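PDB 3KOS: HTH-type transcriptional activator AmpR from Citrobacter freundii, which regulates transcription of the ampC beta-lactamase gene as a DNA-binding activator of the LysR family. Local coordinates for residues A[98-106]-A[118-127]. Sequence-based numbering, arbitrary orientation.
Sequences PADILKFPL and WMQTVGEAPP. Unlike the reference sequence in segment 118-127: Thr-121 (reference Ala), Val-122 (reference Ala).
A Schellman motif ends helix 114-121 in the effector-binding domain of AmpR, and against this helix end pack Pro-98, Ile-101 and Leu-102 of the turns leading into strand 106-109. Gly-123, with positive phi, is its C-prime residue; Glu-124 N reaches back to Met-119 O (2.8 Å).

Met-119, a selenomethionine here, lies at the centre. Its chain bends at chi2 (-62°), carrying the methyl CE to Ile-101 CB (3.9 Å) and alongside Leu-102, whose branch CD2 also touches Pro-127. Trp-118 CG lies anti to the backbone N (chi1 -169°), which turns the indole toward the 98-106 segment; there the ring carbon CZ3 receives Ile-101 CD1 (3.7 Å) and Pro-98 CB, both approaching obliquely. Pro-98 CB also meets Val-122 CG2 (4.0 Å), while Val-122 CG1 sits above one face of the indole, displaced toward its rim. The indole NE1 donates a hydrogen bond to Thr-175 O outside the two segments, which would restrict rotation of the ring. At the far end, Leu-106 CD1 reaches Pro-127 CG (3.5 Å), the two side chains crossing at about a right angle.

Polar linkage is by water: the backbone N of Ala-99 donates to a water (2.9 Å) that in turn donates to Glu-124 OE2 (2.6 Å). With no direct hydrogen bond between the segments, the pairing rests mainly on apolar carbon contacts, partly buried, and the carboxylate adds a water-mediated tie at the exposed Ala-99 side.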
loop_
_atom_site.group_PDB
_atom_site.type_symbol
_atom_site.label_atom_id
_atom_site.label_comp_id
_atom_site.label_asym_id
_atom_site.label_seq_id
_atom_site.Cartn_x
_atom_site.Cartn_y
_atom_site.Cartn_z
ATOM N N PRO A 98 27.824 5.220 -0.607
ATOM C CA PRO A 98 26.614 5.638 -1.320
ATOM C C PRO A 98 26.610 5.284 -2.809
ATOM O O PRO A 98 25.559 4.923 -3.338
ATOM C CB PRO A 98 26.605 7.151 -1.118
ATOM C CG PRO A 98 27.241 7.321 0.230
ATOM C CD PRO A 98 28.321 6.272 0.296
ATOM N N ALA A 99 27.754 5.378 -3.480
ATOM C CA ALA A 99 27.799 5.056 -4.903
ATOM C C ALA A 99 27.388 3.604 -5.177
ATOM O O ALA A 99 26.863 3.286 -6.248
ATOM C CB ALA A 99 29.188 5.341 -5.476
ATOM N N ASP A 100 27.622 2.730 -4.205
ATOM C CA ASP A 100 27.289 1.315 -4.346
ATOM C C ASP A 100 25.784 1.083 -4.508
ATOM O O ASP A 100 25.362 0.051 -5.021
ATOM C CB ASP A 100 27.797 0.517 -3.140
ATOM C CG ASP A 100 29.313 0.368 -3.129
ATOM O OD1 ASP A 100 29.937 0.476 -4.204
ATOM O OD2 ASP A 100 29.876 0.144 -2.042
ATOM N N ILE A 101 24.979 2.037 -4.051
ATOM C CA ILE A 101 23.531 1.934 -4.201
ATOM C C ILE A 101 23.183 1.735 -5.675
ATOM O O ILE A 101 22.234 1.016 -6.015
ATOM C CB ILE A 101 22.817 3.175 -3.629
ATOM C CG1 ILE A 101 22.898 3.159 -2.100
ATOM C CG2 ILE A 101 21.359 3.222 -4.087
ATOM C CD1 ILE A 101 22.453 4.456 -1.420
ATOM N N LEU A 102 23.979 2.348 -6.548
ATOM C CA LEU A 102 23.710 2.341 -7.984
ATOM C C LEU A 102 24.035 1.014 -8.674
ATOM O O LEU A 102 23.834 0.862 -9.883
ATOM C CB LEU A 102 24.415 3.517 -8.666
ATOM C CG LEU A 102 23.981 4.868 -8.102
ATOM C CD1 LEU A 102 24.754 6.016 -8.721
ATOM C CD2 LEU A 102 22.480 5.053 -8.311
ATOM N N LYS A 103 24.521 0.046 -7.909
ATOM C CA LYS A 103 24.621 -1.313 -8.420
ATOM C C LYS A 103 23.223 -1.859 -8.663
ATOM O O LYS A 103 23.036 -2.774 -9.463
ATOM C CB LYS A 103 25.318 -2.215 -7.407
ATOM C CG LYS A 103 26.795 -1.959 -7.217
ATOM C CD LYS A 103 27.278 -2.811 -6.057
ATOM C CE LYS A 103 28.748 -2.619 -5.779
ATOM N NZ LYS A 103 29.158 -3.506 -4.656
ATOM N N PHE A 104 22.241 -1.290 -7.967
ATOM C CA PHE A 104 20.883 -1.836 -7.966
ATOM C C PHE A 104 19.852 -0.864 -8.532
ATOM O O PHE A 104 20.119 0.333 -8.648
ATOM C CB PHE A 104 20.506 -2.258 -6.548
ATOM C CG PHE A 104 21.523 -3.152 -5.909
ATOM C CD1 PHE A 104 21.601 -4.486 -6.257
ATOM C CD2 PHE A 104 22.424 -2.652 -4.990
ATOM C CE1 PHE A 104 22.549 -5.312 -5.687
ATOM C CE2 PHE A 104 23.374 -3.476 -4.413
ATOM C CZ PHE A 104 23.436 -4.805 -4.767
ATOM N N PRO A 105 18.673 -1.378 -8.911
ATOM C CA PRO A 105 17.606 -0.477 -9.352
ATOM C C PRO A 105 17.165 0.385 -8.179
ATOM O O PRO A 105 17.384 0.002 -7.035
ATOM C CB PRO A 105 16.476 -1.435 -9.751
ATOM C CG PRO A 105 17.161 -2.732 -10.040
ATOM C CD PRO A 105 18.303 -2.797 -9.073
ATOM N N LEU A 106 16.560 1.528 -8.464
ATOM C CA LEU A 106 16.124 2.429 -7.413
ATOM C C LEU A 106 14.610 2.385 -7.283
ATOM O O LEU A 106 13.897 2.265 -8.272
ATOM C CB LEU A 106 16.600 3.853 -7.697
ATOM C CG LEU A 106 18.125 4.041 -7.785
ATOM C CD1 LEU A 106 18.467 5.462 -8.204
ATOM C CD2 LEU A 106 18.787 3.700 -6.452
ATOM N N TRP A 118 18.920 13.048 -2.251
ATOM C CA TRP A 118 19.710 12.322 -1.256
ATOM C C TRP A 118 21.177 12.211 -1.674
ATOM O O TRP A 118 22.079 12.459 -0.869
ATOM C CB TRP A 118 19.129 10.931 -0.953
ATOM C CG TRP A 118 19.773 10.307 0.231
ATOM C CD1 TRP A 118 19.427 10.484 1.545
ATOM C CD2 TRP A 118 20.899 9.434 0.229
ATOM N NE1 TRP A 118 20.266 9.764 2.355
ATOM C CE2 TRP A 118 21.184 9.115 1.571
ATOM C CE3 TRP A 118 21.697 8.883 -0.782
ATOM C CZ2 TRP A 118 22.229 8.270 1.927
ATOM C CZ3 TRP A 118 22.736 8.047 -0.424
ATOM C CH2 TRP A 118 22.993 7.750 0.915
HETATM N N MSE A 119 21.410 11.813 -2.925
HETATM C CA MSE A 119 22.764 11.728 -3.461
HETATM C C MSE A 119 23.474 13.075 -3.327
HETATM O O MSE A 119 24.608 13.140 -2.872
HETATM C CB MSE A 119 22.741 11.297 -4.933
HETATM C CG MSE A 119 22.331 9.842 -5.146
HETATM SE SE MSE A 119 23.589 8.615 -4.279
HETATM C CE MSE A 119 22.745 6.896 -4.740
ATOM N N GLN A 120 22.798 14.139 -3.748
ATOM C CA GLN A 120 23.356 15.490 -3.669
ATOM C C GLN A 120 23.789 15.817 -2.233
ATOM O O GLN A 120 24.877 16.352 -2.008
ATOM C CB GLN A 120 22.326 16.502 -4.178
ATOM C CG GLN A 120 22.741 17.960 -4.069
ATOM C CD GLN A 120 21.662 18.926 -4.551
ATOM O OE1 GLN A 120 20.623 19.101 -3.905
ATOM N NE2 GLN A 120 21.913 19.570 -5.684
ATOM N N THR A 121 22.948 15.462 -1.264
ATOM C CA THR A 121 23.220 15.718 0.152
ATOM C C THR A 121 24.459 14.998 0.664
ATOM O O THR A 121 25.184 15.527 1.511
ATOM C CB THR A 121 22.001 15.328 1.025
ATOM O OG1 THR A 121 20.882 16.142 0.657
ATOM C CG2 THR A 121 22.292 15.508 2.502
ATOM N N VAL A 122 24.709 13.795 0.161
ATOM C CA VAL A 122 25.880 13.044 0.605
ATOM C C VAL A 122 27.079 13.257 -0.319
ATOM O O VAL A 122 28.108 12.614 -0.161
ATOM C CB VAL A 122 25.608 11.522 0.763
ATOM C CG1 VAL A 122 24.566 11.280 1.838
ATOM C CG2 VAL A 122 25.183 10.893 -0.566
ATOM N N GLY A 123 26.934 14.155 -1.289
ATOM C CA GLY A 123 28.066 14.568 -2.103
ATOM C C GLY A 123 28.300 13.760 -3.365
ATOM O O GLY A 123 29.402 13.770 -3.908
ATOM N N GLU A 124 27.266 13.069 -3.837
ATOM C CA GLU A 124 27.358 12.277 -5.062
ATOM C C GLU A 124 26.553 12.924 -6.172
ATOM O O GLU A 124 25.663 13.738 -5.919
ATOM C CB GLU A 124 26.835 10.858 -4.840
ATOM C CG GLU A 124 27.602 10.055 -3.811
ATOM C CD GLU A 124 28.888 9.474 -4.364
ATOM O OE1 GLU A 124 28.972 9.259 -5.595
ATOM O OE2 GLU A 124 29.806 9.224 -3.557
ATOM N N ALA A 125 26.867 12.560 -7.409
ATOM C CA ALA A 125 26.088 13.024 -8.541
ATOM C C ALA A 125 24.773 12.256 -8.575
ATOM O O ALA A 125 24.685 11.152 -8.049
ATOM C CB ALA A 125 26.859 12.813 -9.827
ATOM N N PRO A 126 23.744 12.836 -9.196
ATOM C CA PRO A 126 22.466 12.128 -9.294
ATOM C C PRO A 126 22.599 10.879 -10.147
ATOM O O PRO A 126 23.516 10.784 -10.959
ATOM C CB PRO A 126 21.551 13.139 -9.992
ATOM C CG PRO A 126 22.474 14.128 -10.639
ATOM C CD PRO A 126 23.692 14.183 -9.788
ATOM N N PRO A 127 21.692 9.917 -9.961
ATOM C CA PRO A 127 21.718 8.725 -10.808
ATOM C C PRO A 127 21.514 9.117 -12.265
ATOM O O PRO A 127 20.935 10.167 -12.547
ATOM C CB PRO A 127 20.517 7.914 -10.309
ATOM C CG PRO A 127 20.248 8.432 -8.927
ATOM C CD PRO A 127 20.609 9.878 -8.965
HETATM O O HOH W 1 30.210 6.821 -2.727
#